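Local coordinates for protein acylneuraminate lyase (Mycoplasma synoviae, PDB 4N4P) that belongs to the dihydrodipicolinate synthetase family of TIM-barrel proteins and forms an assembly of four chains, at residues Tyr103-Ala108 / Pro135-Tyr140; Ala131-Met136 / Ile160-Gly165; Trp192-Ala197 / Thr240-Val245; Asn220-Ala225 / Lys236-Tyr241; Gly28-Val33 / Val69-Ala74. All coordinates share one frame; numbering follows the deposited sequence.

Contact 1. Residues Tyr103-Ala108 / Pro135-Tyr140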
# COMPACT_ATOMS: atom_id res chain seq x y z
N TYR A 103 -25.46 8.49 29.34
CA TYR A 103 -24.50 8.92 28.31
C TYR A 103 -25.28 9.47 27.12
O TYR A 103 -26.38 9.01 26.82
CB TYR A 103 -23.59 7.74 27.87
CG TYR A 103 -22.40 7.61 28.78
CD1 TYR A 103 -22.54 7.07 30.08
CD2 TYR A 103 -21.15 8.09 28.40
CE1 TYR A 103 -21.44 6.99 30.96
CE2 TYR A 103 -20.06 8.02 29.24
CZ TYR A 103 -20.21 7.48 30.54
OH TYR A 103 -19.13 7.44 31.39
N ASP A 104 -24.69 10.44 26.43
CA ASP A 104 -25.39 11.09 25.31
C ASP A 104 -25.32 10.27 24.03
O ASP A 104 -26.22 10.32 23.17
CB ASP A 104 -24.79 12.48 25.12
CG ASP A 104 -25.04 13.36 26.31
OD1 ASP A 104 -26.23 13.76 26.51
OD2 ASP A 104 -24.09 13.64 27.05
N ALA A 105 -24.25 9.49 23.91
CA ALA A 105 -24.11 8.55 22.80
C ALA A 105 -23.11 7.46 23.18
O ALA A 105 -22.34 7.59 24.14
CB ALA A 105 -23.64 9.25 21.51
N ILE A 106 -23.09 6.43 22.36
CA ILE A 106 -22.06 5.41 22.42
C ILE A 106 -21.44 5.32 21.05
O ILE A 106 -21.99 5.84 20.07
CB ILE A 106 -22.61 4.01 22.84
CG1 ILE A 106 -23.79 3.60 21.93
CG2 ILE A 106 -23.00 3.99 24.32
CD1 ILE A 106 -24.34 2.20 22.17
N SER A 107 -20.27 4.69 20.98
CA SER A 107 -19.66 4.40 19.70
C SER A 107 -19.11 3.00 19.82
O SER A 107 -18.95 2.48 20.93
CB SER A 107 -18.54 5.41 19.37
OG SER A 107 -17.44 5.18 20.24
N ALA A 108 -18.79 2.38 18.69
CA ALA A 108 -18.16 1.05 18.72
C ALA A 108 -17.19 0.96 17.56
O ALA A 108 -17.57 1.16 16.40
CB ALA A 108 -19.20 -0.05 18.62
N PRO A 135 -28.13 6.76 21.24
CA PRO A 135 -27.57 7.01 19.91
C PRO A 135 -26.20 6.36 19.74
O PRO A 135 -25.42 6.37 20.68
CB PRO A 135 -27.44 8.53 19.88
CG PRO A 135 -28.58 8.99 20.72
CD PRO A 135 -28.54 8.02 21.89
N MET A 136 -25.96 5.80 18.56
CA MET A 136 -24.69 5.15 18.23
C MET A 136 -23.94 5.92 17.14
O MET A 136 -24.52 6.35 16.12
CB MET A 136 -24.96 3.69 17.79
CG MET A 136 -23.86 3.04 16.97
SD MET A 136 -22.41 2.69 18.02
CE MET A 136 -22.99 1.25 18.91
N LEU A 137 -22.63 6.08 17.36
CA LEU A 137 -21.71 6.55 16.33
C LEU A 137 -20.87 5.37 15.88
O LEU A 137 -20.12 4.81 16.68
CB LEU A 137 -20.78 7.65 16.90
CG LEU A 137 -21.56 8.93 17.22
CD1 LEU A 137 -20.71 9.84 18.18
CD2 LEU A 137 -21.97 9.62 15.93
N ILE A 138 -21.00 4.97 14.61
CA ILE A 138 -20.19 3.89 14.10
C ILE A 138 -18.80 4.43 13.72
O ILE A 138 -18.61 5.64 13.58
CB ILE A 138 -20.86 3.16 12.93
CG1 ILE A 138 -21.10 4.10 11.75
CG2 ILE A 138 -22.20 2.54 13.38
CD1 ILE A 138 -21.63 3.39 10.52
N TYR A 139 -17.82 3.56 13.62
CA TYR A 139 -16.51 3.99 13.21
C TYR A 139 -16.45 3.91 11.70
O TYR A 139 -16.95 2.97 11.12
CB TYR A 139 -15.43 3.10 13.81
CG TYR A 139 -14.85 3.69 15.07
CD1 TYR A 139 -13.50 4.05 15.12
CD2 TYR A 139 -15.64 3.92 16.19
CE1 TYR A 139 -12.94 4.60 16.28
CE2 TYR A 139 -15.12 4.45 17.32
CZ TYR A 139 -13.75 4.79 17.38
OH TYR A 139 -13.23 5.37 18.51
N TYR A 140 -15.86 4.93 11.08
CA TYR A 140 -15.70 4.88 9.65
C TYR A 140 -14.79 3.72 9.24
O TYR A 140 -13.78 3.43 9.89
CB TYR A 140 -15.19 6.20 9.09
CG TYR A 140 -14.91 6.10 7.61
CD1 TYR A 140 -15.94 5.91 6.68
CD2 TYR A 140 -13.60 6.18 7.15
CE1 TYR A 140 -15.65 5.81 5.29
CE2 TYR A 140 -13.32 6.08 5.80
CZ TYR A 140 -14.33 5.90 4.88
OH TYR A 140 -13.95 5.84 3.56
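Ile106 and Met136 lie side by side on neighbouring parallel strands, and the backbone here carries the firm part of the contact. Ile106 N donates to Pro135 O over 2.9 Å, and Leu137 N answers by bonding Ile106 O at 2.8 Å. Further along, the pairing is loose, with Ala108 N reaching Leu137 O only weakly at 3.4 Å. The Met136 chain bends at chi2 (71°) and again at chi3 (76°), and these bends carry SD and CE over the neighbouring strand. SD comes to rest 3.6 Å from Ser107 CA, while CE meets Ile106 CD1 at 3.7 Å and Ala108 CB at 4.0 Å. Strand 105-108, helix 118-131 and strand 136-139 form the beta-alpha-beta unit repeated around a TIM barrel, and Ile128 of that helix covers Met136 and Ala108. The face bearing Ser107 and Leu137 is more polar. Ser107 OG lies at the edge of the Tyr139 ring, in its plane and 3.8 Å from CE2, and both hydroxyls hydrogen-bond to Tyr46 OH; Tyr139 OH also bonds Lys167 NZ. The start of the strands is the less buried end, for Pro135 and Asp104 are both partly exposed there, with Pro135 CD 3.5 Å from Asp104 O. The Asp104 carboxylate turns elsewhere, to Leu79 N and Lys6.

Contact 2. Residues Ala131-Met136 / Ile160-Gly165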
# COMPACT_ATOMS: atom_id res chain seq x y z
N ALA A 131 -29.57 -3.71 22.01
CA ALA A 131 -29.31 -3.75 23.45
C ALA A 131 -29.93 -2.60 24.24
O ALA A 131 -30.33 -2.78 25.40
CB ALA A 131 -27.79 -3.80 23.71
N ALA A 132 -29.97 -1.41 23.65
CA ALA A 132 -30.42 -0.21 24.36
C ALA A 132 -30.72 0.88 23.37
O ALA A 132 -30.12 0.93 22.29
CB ALA A 132 -29.35 0.28 25.34
N ASP A 133 -31.66 1.73 23.74
CA ASP A 133 -32.03 2.88 22.94
C ASP A 133 -31.19 4.07 23.35
O ASP A 133 -31.51 4.83 24.28
CB ASP A 133 -33.53 3.14 23.07
CG ASP A 133 -34.36 2.07 22.35
OD1 ASP A 133 -33.83 1.32 21.48
OD2 ASP A 133 -35.57 1.97 22.66
N ILE A 134 -30.06 4.20 22.66
CA ILE A 134 -29.09 5.24 22.93
C ILE A 134 -28.41 5.49 21.57
O ILE A 134 -28.19 4.57 20.81
CB ILE A 134 -28.09 4.84 24.07
CG1 ILE A 134 -27.10 6.00 24.36
CG2 ILE A 134 -27.38 3.51 23.72
CD1 ILE A 134 -26.21 5.80 25.63
N PRO A 135 -28.13 6.76 21.24
CA PRO A 135 -27.57 7.01 19.91
C PRO A 135 -26.20 6.36 19.74
O PRO A 135 -25.42 6.37 20.68
CB PRO A 135 -27.44 8.53 19.88
CG PRO A 135 -28.58 8.99 20.72
CD PRO A 135 -28.54 8.02 21.89
N MET A 136 -25.96 5.80 18.56
CA MET A 136 -24.69 5.15 18.23
C MET A 136 -23.94 5.92 17.14
O MET A 136 -24.52 6.35 16.12
CB MET A 136 -24.96 3.69 17.79
CG MET A 136 -23.86 3.04 16.97
SD MET A 136 -22.41 2.69 18.02
CE MET A 136 -22.99 1.25 18.91
N ILE A 160 -28.69 1.62 10.32
CA ILE A 160 -29.01 0.71 11.43
C ILE A 160 -29.74 1.44 12.56
O ILE A 160 -29.45 2.61 12.86
CB ILE A 160 -27.72 -0.03 11.89
CG1 ILE A 160 -27.29 -1.02 10.81
CG2 ILE A 160 -27.90 -0.70 13.26
CD1 ILE A 160 -25.83 -1.57 10.93
N LYS A 161 -30.73 0.78 13.16
CA LYS A 161 -31.49 1.36 14.26
C LYS A 161 -30.57 2.02 15.31
O LYS A 161 -29.57 1.43 15.73
CB LYS A 161 -32.38 0.29 14.91
CG LYS A 161 -33.25 0.82 16.04
CD LYS A 161 -34.06 -0.31 16.71
CE LYS A 161 -35.17 0.26 17.58
NZ LYS A 161 -34.67 0.72 18.90
N ASN A 162 -30.91 3.26 15.67
CA ASN A 162 -30.20 4.04 16.70
C ASN A 162 -28.87 4.65 16.26
O ASN A 162 -28.29 5.44 17.00
CB ASN A 162 -29.96 3.26 18.02
CG ASN A 162 -31.25 2.86 18.70
OD1 ASN A 162 -32.21 3.63 18.78
ND2 ASN A 162 -31.27 1.63 19.24
N VAL A 163 -28.40 4.31 15.06
CA VAL A 163 -27.18 4.93 14.54
C VAL A 163 -27.47 6.36 14.09
O VAL A 163 -28.34 6.58 13.22
CB VAL A 163 -26.52 4.14 13.40
CG1 VAL A 163 -25.33 4.92 12.82
CG2 VAL A 163 -26.04 2.74 13.89
N ILE A 164 -26.78 7.33 14.69
CA ILE A 164 -27.05 8.73 14.30
C ILE A 164 -25.96 9.29 13.39
O ILE A 164 -26.10 10.40 12.83
CB ILE A 164 -27.26 9.66 15.53
CG1 ILE A 164 -26.01 9.64 16.45
CG2 ILE A 164 -28.54 9.28 16.29
CD1 ILE A 164 -25.98 10.83 17.45
N GLY A 165 -24.89 8.52 13.19
CA GLY A 165 -23.75 9.02 12.40
C GLY A 165 -22.50 8.20 12.67
O GLY A 165 -22.58 7.04 13.03
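Met136 pairs with Val163 in a parallel bridge, its backbone held at both ends. Met136 N donates to Asn162 O at 2.8 Å, and Met136 O accepts from Ile164 N at 2.8 Å. A type II turn from Ile160 to Val163 leads into strand 163-168 and sets Asn162 at a positive phi, with its side chain directed at the 131-136 segment. Beside the bridge, Met136 CG meets Val163 CG2 at 3.8 Å. Around Pro135 the contact is also apolar, with CB 3.7 Å from Ile164 CD1. The polar part lies at the turn. Lys161 runs extended until chi4 (-79°), where a final bend brings NZ to Asp133 OD1 at 2.8 Å in a salt bridge. The same oxygen takes a weak hydrogen bond from Asn162 ND2 at 3.4 Å, the amide and carboxylate planes standing 63° apart; ND2 also bonds Ser129 O weakly. One carboxylate oxygen thus gathers a lysine and an amide from consecutive residues. Because Asp133 and Lys161 are exposed, solvent probably screens their attraction, and the two short backbone bonds are likely to fix the strand register more firmly than the ion pair does.

Contact 3. Residues Trp192-Ala197 / Thr240-Val245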
# COMPACT_ATOMS: atom_id res chain seq x y z
N TRP A 192 -9.71 13.52 13.13
CA TRP A 192 -8.32 13.66 12.68
C TRP A 192 -7.81 15.05 13.07
O TRP A 192 -8.05 16.03 12.38
CB TRP A 192 -8.16 13.35 11.19
CG TRP A 192 -6.71 13.45 10.70
CD1 TRP A 192 -5.58 13.28 11.44
CD2 TRP A 192 -6.28 13.75 9.37
NE1 TRP A 192 -4.45 13.45 10.64
CE2 TRP A 192 -4.86 13.73 9.36
CE3 TRP A 192 -6.95 14.02 8.17
CZ2 TRP A 192 -4.11 13.97 8.21
CZ3 TRP A 192 -6.20 14.27 7.03
CH2 TRP A 192 -4.80 14.25 7.06
N ASP A 193 -7.15 15.10 14.24
CA ASP A 193 -6.80 16.35 14.90
C ASP A 193 -5.99 17.27 13.98
O ASP A 193 -6.18 18.50 13.98
CB ASP A 193 -5.96 16.07 16.17
CG ASP A 193 -6.63 15.08 17.13
OD1 ASP A 193 -7.28 14.14 16.65
OD2 ASP A 193 -6.47 15.23 18.36
N GLU A 194 -5.08 16.67 13.21
CA GLU A 194 -4.22 17.48 12.34
C GLU A 194 -4.95 18.13 11.15
O GLU A 194 -4.36 18.87 10.37
CB GLU A 194 -3.07 16.62 11.83
CG GLU A 194 -2.19 16.11 12.95
CD GLU A 194 -1.36 14.89 12.55
OE1 GLU A 194 -1.81 14.10 11.67
OE2 GLU A 194 -0.26 14.72 13.12
N ALA A 195 -6.23 17.84 11.01
CA ALA A 195 -6.97 18.38 9.88
C ALA A 195 -8.22 19.09 10.32
O ALA A 195 -9.19 19.20 9.55
CB ALA A 195 -7.31 17.27 8.90
N LEU A 196 -8.20 19.59 11.56
CA LEU A 196 -9.37 20.23 12.17
C LEU A 196 -10.02 21.26 11.23
O LEU A 196 -11.24 21.21 10.98
CB LEU A 196 -8.96 20.89 13.51
CG LEU A 196 -10.13 21.18 14.48
CD1 LEU A 196 -9.61 21.36 15.91
CD2 LEU A 196 -10.93 22.40 14.10
N ALA A 197 -9.21 22.20 10.75
CA ALA A 197 -9.71 23.29 9.92
C ALA A 197 -10.23 22.78 8.58
O ALA A 197 -11.19 23.31 8.03
CB ALA A 197 -8.65 24.35 9.72
N THR A 240 0.77 25.99 13.88
CA THR A 240 1.18 25.87 15.28
C THR A 240 0.65 24.59 15.91
O THR A 240 1.40 23.85 16.54
CB THR A 240 0.76 27.09 16.10
OG1 THR A 240 1.41 28.23 15.53
CG2 THR A 240 1.21 26.94 17.57
N TYR A 241 -0.65 24.34 15.75
CA TYR A 241 -1.27 23.14 16.31
C TYR A 241 -0.60 21.87 15.78
O TYR A 241 -0.35 20.92 16.52
CB TYR A 241 -2.79 23.11 16.01
CG TYR A 241 -3.51 22.22 16.99
CD1 TYR A 241 -3.86 22.68 18.26
CD2 TYR A 241 -3.75 20.87 16.66
CE1 TYR A 241 -4.47 21.84 19.18
CE2 TYR A 241 -4.37 20.01 17.58
CZ TYR A 241 -4.73 20.52 18.84
OH TYR A 241 -5.33 19.71 19.75
N ASN A 242 -0.31 21.84 14.50
CA ASN A 242 0.26 20.60 13.95
C ASN A 242 1.72 20.45 14.34
O ASN A 242 2.19 19.34 14.49
CB ASN A 242 0.05 20.55 12.44
CG ASN A 242 -1.44 20.26 12.09
OD1 ASN A 242 -2.27 20.15 12.99
ND2 ASN A 242 -1.75 20.12 10.80
N ASP A 243 2.39 21.58 14.56
CA ASP A 243 3.74 21.54 15.16
C ASP A 243 3.62 20.86 16.51
O ASP A 243 4.41 19.97 16.86
CB ASP A 243 4.31 22.95 15.36
CG ASP A 243 4.83 23.59 14.08
OD1 ASP A 243 4.93 22.92 13.03
OD2 ASP A 243 5.14 24.77 14.15
N TYR A 244 2.62 21.28 17.27
CA TYR A 244 2.34 20.74 18.61
C TYR A 244 2.09 19.25 18.56
O TYR A 244 2.67 18.49 19.33
CB TYR A 244 1.16 21.48 19.26
CG TYR A 244 0.30 20.65 20.20
CD1 TYR A 244 0.79 20.23 21.45
CD2 TYR A 244 -1.03 20.31 19.84
CE1 TYR A 244 -0.02 19.46 22.33
CE2 TYR A 244 -1.85 19.58 20.70
CZ TYR A 244 -1.34 19.15 21.94
OH TYR A 244 -2.15 18.41 22.78
N VAL A 245 1.22 18.82 17.65
CA VAL A 245 0.90 17.39 17.57
C VAL A 245 2.16 16.57 17.29
O VAL A 245 2.41 15.59 17.99
CB VAL A 245 -0.19 17.09 16.53
CG1 VAL A 245 -0.48 15.58 16.51
CG2 VAL A 245 -1.50 17.89 16.86
O HOH W 1 -5.00 20.96 13.11
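Glu194 packs against helix 231-248 with nearly every atom of its side chain. Its CB lies 3.8 Å from Asn242 OD1. CG follows, 4.0 Å from Val245 CG1, and the chain then runs extended, crossing the valine at a slant, with CD 4.1 Å from the same Val245 CG1. At the tip the two oxygens part company: OE2 rests against Val245 CG1 at 3.5 Å, whereas OE1 turns back to its own segment and accepts a hydrogen bond from Trp192 NE1 at 2.9 Å. That donor arrives on the anti side of the carboxylate, 16° out of its plane, so the indole helps to fix the rotation of the group. The backbone of Glu194 is gripped separately. Asn242 ND2 bonds Glu194 O at 2.9 Å with a C=O...N angle of 126°, on a lone pair in the carbonyl plane, and the oxygen also lies close to the plane of the amide. The other end of this amide is used too, since a water donates both to Asn242 OD1 at 2.9 Å and to Asp193 O at 2.9 Å. One asparagine therefore ties down two successive carbonyls, one directly and one through water. Its ND2 is shared with Glu177 OE1 of the second subunit, while Asp193 OD2 and Tyr241 OH both turn to Thr211 OG1. The 3-10 turn at 193-194 links strand 187-190 to helix 196-201, so beside a subunit interface the contact joins a beta-alpha connection of the TIM barrel to helix 231-248, which follows helix 212-227 beyond the last barrel strand.

Contact 4. Residues Asn220-Ala225 / Lys236-Tyr241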
# COMPACT_ATOMS: atom_id res chain seq x y z
N ASN A 220 -9.52 25.23 19.96
CA ASN A 220 -10.58 26.24 19.96
C ASN A 220 -10.16 27.50 19.24
O ASN A 220 -10.99 28.13 18.59
CB ASN A 220 -11.06 26.58 21.38
CG ASN A 220 -12.11 25.61 21.88
OD1 ASN A 220 -12.10 25.18 23.06
ND2 ASN A 220 -13.02 25.24 21.00
N ALA A 221 -8.87 27.84 19.32
CA ALA A 221 -8.41 29.05 18.66
C ALA A 221 -8.63 28.92 17.16
O ALA A 221 -9.00 29.89 16.49
CB ALA A 221 -6.92 29.36 18.99
N ILE A 222 -8.41 27.72 16.64
CA ILE A 222 -8.62 27.45 15.21
C ILE A 222 -10.11 27.58 14.86
O ILE A 222 -10.48 28.25 13.90
CB ILE A 222 -8.09 26.06 14.79
CG1 ILE A 222 -6.56 25.99 14.92
CG2 ILE A 222 -8.48 25.73 13.34
CD1 ILE A 222 -6.07 24.56 14.97
N ILE A 223 -10.95 26.96 15.67
CA ILE A 223 -12.40 27.02 15.43
C ILE A 223 -12.88 28.47 15.46
O ILE A 223 -13.62 28.91 14.57
CB ILE A 223 -13.18 26.18 16.46
CG1 ILE A 223 -12.81 24.70 16.31
CG2 ILE A 223 -14.72 26.43 16.28
CD1 ILE A 223 -13.36 23.77 17.40
N LYS A 224 -12.44 29.21 16.47
CA LYS A 224 -12.89 30.62 16.60
C LYS A 224 -12.41 31.46 15.42
O LYS A 224 -13.18 32.27 14.87
CB LYS A 224 -12.46 31.23 17.94
CG LYS A 224 -13.10 30.54 19.16
CD LYS A 224 -14.65 30.34 19.06
CE LYS A 224 -15.40 31.57 19.56
NZ LYS A 224 -16.76 31.24 20.13
N ALA A 225 -11.16 31.26 15.00
CA ALA A 225 -10.64 31.97 13.82
C ALA A 225 -11.42 31.61 12.55
O ALA A 225 -11.71 32.48 11.72
CB ALA A 225 -9.10 31.68 13.62
N LYS A 236 -2.22 29.97 10.25
CA LYS A 236 -1.14 30.12 11.20
C LYS A 236 -1.37 29.24 12.44
O LYS A 236 -0.47 28.54 12.87
CB LYS A 236 -0.99 31.60 11.59
CG LYS A 236 0.03 31.86 12.71
CD LYS A 236 0.12 33.37 13.06
CE LYS A 236 0.71 33.57 14.47
NZ LYS A 236 -0.28 33.08 15.52
N LEU A 237 -2.60 29.26 12.97
CA LEU A 237 -2.93 28.49 14.18
C LEU A 237 -2.93 26.97 13.90
O LEU A 237 -2.65 26.16 14.81
CB LEU A 237 -4.30 28.89 14.76
CG LEU A 237 -4.35 30.34 15.29
CD1 LEU A 237 -5.83 30.70 15.49
CD2 LEU A 237 -3.55 30.54 16.59
N THR A 238 -3.25 26.60 12.67
CA THR A 238 -3.15 25.19 12.28
C THR A 238 -1.67 24.78 12.21
O THR A 238 -1.31 23.70 12.70
CB THR A 238 -3.83 24.94 10.93
OG1 THR A 238 -5.26 25.10 11.08
CG2 THR A 238 -3.53 23.48 10.42
N HIS A 239 -0.83 25.63 11.63
CA HIS A 239 0.62 25.28 11.57
C HIS A 239 1.17 25.10 12.97
O HIS A 239 1.87 24.13 13.23
CB HIS A 239 1.40 26.34 10.79
CG HIS A 239 0.96 26.47 9.35
ND1 HIS A 239 0.59 25.38 8.60
CD2 HIS A 239 0.84 27.55 8.54
CE1 HIS A 239 0.24 25.78 7.38
NE2 HIS A 239 0.40 27.09 7.32
N THR A 240 0.77 25.99 13.88
CA THR A 240 1.18 25.87 15.28
C THR A 240 0.65 24.59 15.91
O THR A 240 1.40 23.85 16.54
CB THR A 240 0.76 27.09 16.10
OG1 THR A 240 1.41 28.23 15.53
CG2 THR A 240 1.21 26.94 17.57
N TYR A 241 -0.65 24.34 15.75
CA TYR A 241 -1.27 23.14 16.31
C TYR A 241 -0.60 21.87 15.78
O TYR A 241 -0.35 20.92 16.52
CB TYR A 241 -2.79 23.11 16.01
CG TYR A 241 -3.51 22.22 16.99
CD1 TYR A 241 -3.86 22.68 18.26
CD2 TYR A 241 -3.75 20.87 16.66
CE1 TYR A 241 -4.47 21.84 19.18
CE2 TYR A 241 -4.37 20.01 17.58
CZ TYR A 241 -4.73 20.52 18.84
OH TYR A 241 -5.33 19.71 19.75
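Ile222 and Leu237 interlock by sliding past each other in opposite directions, each side chain reaching toward the opposing helix. The flank of the isoleucine, CG1, presses on Leu237 CB at 3.7 Å. Its tip passes onward into the hollow between Leu237 and Tyr241, one turn apart on the opposing helix, where CD1 lies 3.7 Å from Tyr241 CB and 3.8 Å from Leu237 O. The remaining branch, CG2, stays 4.0 Å from Thr238 OG1, a hydroxyl whose hydrogen bond goes to Val234 O within its own helix. This division follows from chi1 of -66°, which sets CG1 beside the backbone N and CG2 anti to it. Helices 212-227 and 231-248 form an antiparallel hairpin: the short segments run at 164° to each other with axes 9.3 Å apart. Helix 212-227 follows the last strand of the barrel, 206-209, and helix 231-248 comes next in the chain. Small residues on helix 212-227 receive the leucine in return. Leu237 CD1 settles in the shallow groove of Ala221 and Ala225, 3.9 Å from each CB, and presses deepest against the backbone, 3.4 Å from Ala221 O. Tyr241 meets the tip of Ile222 with its base, the two side chains crossing at about a right angle, while its hydroxyl leaves for Thr211. Ala197 of helix 196-201 covers Ile222 and Thr238.

Contact 5. Residues Gly28-Val33 / Val69-Ala74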
# COMPACT_ATOMS: atom_id res chain seq x y z
N GLY A 28 -8.12 8.98 40.05
CA GLY A 28 -7.57 9.68 38.90
C GLY A 28 -8.58 9.93 37.78
O GLY A 28 -8.52 10.96 37.10
N VAL A 29 -9.50 8.99 37.58
CA VAL A 29 -10.54 9.18 36.55
C VAL A 29 -11.31 10.47 36.85
O VAL A 29 -11.52 11.32 35.98
CB VAL A 29 -11.49 7.96 36.46
CG1 VAL A 29 -12.67 8.28 35.53
CG2 VAL A 29 -10.74 6.72 35.99
N LYS A 30 -11.68 10.66 38.12
CA LYS A 30 -12.43 11.86 38.48
C LYS A 30 -11.61 13.13 38.29
O LYS A 30 -12.14 14.14 37.81
CB LYS A 30 -12.99 11.77 39.91
CG LYS A 30 -13.67 10.44 40.28
CD LYS A 30 -15.17 10.49 40.01
CE LYS A 30 -15.92 9.33 40.62
NZ LYS A 30 -16.86 9.69 41.75
N GLU A 31 -10.32 13.09 38.64
CA GLU A 31 -9.48 14.28 38.47
C GLU A 31 -9.30 14.63 36.99
O GLU A 31 -9.28 15.79 36.63
CB GLU A 31 -8.11 14.11 39.11
CG GLU A 31 -8.13 14.03 40.64
CD GLU A 31 -6.74 14.17 41.24
OE1 GLU A 31 -5.87 14.86 40.65
OE2 GLU A 31 -6.53 13.58 42.33
N VAL A 32 -9.12 13.62 36.15
CA VAL A 32 -9.00 13.88 34.71
C VAL A 32 -10.28 14.52 34.18
O VAL A 32 -10.23 15.45 33.40
CB VAL A 32 -8.65 12.61 33.93
CG1 VAL A 32 -8.92 12.77 32.42
CG2 VAL A 32 -7.18 12.22 34.21
N VAL A 33 -11.44 13.99 34.57
CA VAL A 33 -12.72 14.57 34.13
C VAL A 33 -12.81 16.04 34.54
O VAL A 33 -13.10 16.92 33.70
CB VAL A 33 -13.96 13.74 34.61
CG1 VAL A 33 -15.31 14.48 34.29
CG2 VAL A 33 -13.96 12.36 33.97
N VAL A 69 -16.84 8.34 35.43
CA VAL A 69 -16.90 9.51 34.56
C VAL A 69 -18.26 10.21 34.67
O VAL A 69 -18.34 11.44 34.81
CB VAL A 69 -16.60 9.15 33.08
CG1 VAL A 69 -17.00 10.30 32.15
CG2 VAL A 69 -15.10 8.84 32.91
N ALA A 70 -19.32 9.41 34.63
CA ALA A 70 -20.67 9.96 34.71
C ALA A 70 -20.88 10.67 36.05
O ALA A 70 -21.46 11.76 36.09
CB ALA A 70 -21.70 8.89 34.51
N GLU A 71 -20.37 10.07 37.13
CA GLU A 71 -20.35 10.69 38.46
C GLU A 71 -19.61 12.01 38.52
O GLU A 71 -20.18 13.03 38.92
CB GLU A 71 -19.80 9.71 39.51
CG GLU A 71 -20.73 8.52 39.72
CD GLU A 71 -20.19 7.49 40.71
OE1 GLU A 71 -19.09 7.71 41.28
OE2 GLU A 71 -20.88 6.47 40.90
N ALA A 72 -18.34 12.00 38.11
CA ALA A 72 -17.52 13.19 38.09
C ALA A 72 -18.07 14.29 37.19
O ALA A 72 -17.99 15.48 37.53
CB ALA A 72 -16.09 12.84 37.65
N ASN A 73 -18.57 13.91 36.03
CA ASN A 73 -19.10 14.90 35.08
C ASN A 73 -20.34 15.58 35.66
O ASN A 73 -20.50 16.79 35.52
CB ASN A 73 -19.46 14.24 33.77
CG ASN A 73 -20.04 15.21 32.78
OD1 ASN A 73 -19.50 16.31 32.57
ND2 ASN A 73 -21.17 14.84 32.19
N ALA A 74 -21.19 14.77 36.33
CA ALA A 74 -22.46 15.25 36.89
C ALA A 74 -23.25 16.07 35.86
O ALA A 74 -23.76 17.15 36.17
CB ALA A 74 -22.20 16.08 38.16
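The carboxylate of Glu71 is approached at its edge by Lys30: NZ donates to OE1 at 3.0 Å, using the anti lone pair, the one away from the other oxygen. The second flat group, the Asn73 amide, turns out of the contact, bonding Val77 N through OD1 and leaving its CB to lie 4.2 Å from Val33 CG1. Lys30 reaches the glutamate only by a bent path. Turns at chi2 (-93°) and chi4 (113°) lay its aliphatic part across the other helix, with CD 3.5 Å from Ala72 CB, tighter than ordinary carbon contact, before NZ arrives at Glu71. Ala72 also offers its methyl to Val33 CG1 at 3.8 Å, so this one small side chain sits between the lysine chain and a valine. Deeper in, Val69 CG2 is wedged between two branches of helix 26-39, Val29 CG1 at 3.6 Å and Val33 CG2 at 3.8 Å. Val29 crosses Val69 at about a right angle, whereas Val33 meets it at a lower slant. The segments run at 45° to each other with axes 8.8 Å apart, as the first two helices on the outside of the barrel, and between them Val33 touches Ile45 and Val69 touches Ile47 of strand 44-47. The chemistry is graded from inside to outside: branched carbons fill the side against the sheet, the lysine carbons shield the alanine, and the single charge pair lies on the outer side. Glu71 is exposed, so the salt bridge probably adds less to the joint than the buried valines beneath it.

Overall arrangement
Contacts 1, 3 and 4 are buried; contacts 2 and 5 are partly buried, each with a salt bridge that has an exposed partner. Contact 1 lies across the chain's centre from contacts 3 and 4. It is the most central, and contact 2 continues the same sheet outward, sharing Pro135 and Met136; backbone bonding dominates both. Contacts 3 and 4 share helix 231-248 and touch through Leu196 and Ala197, yet one relies on an asparagine and a water while the other is apolar. Both also reach the second subunit, which none of the remaining three touches. Contact 5 joins two outer barrel helices and meets contact 1 where Tyr103 packs on Val69, about 20 Å between centres.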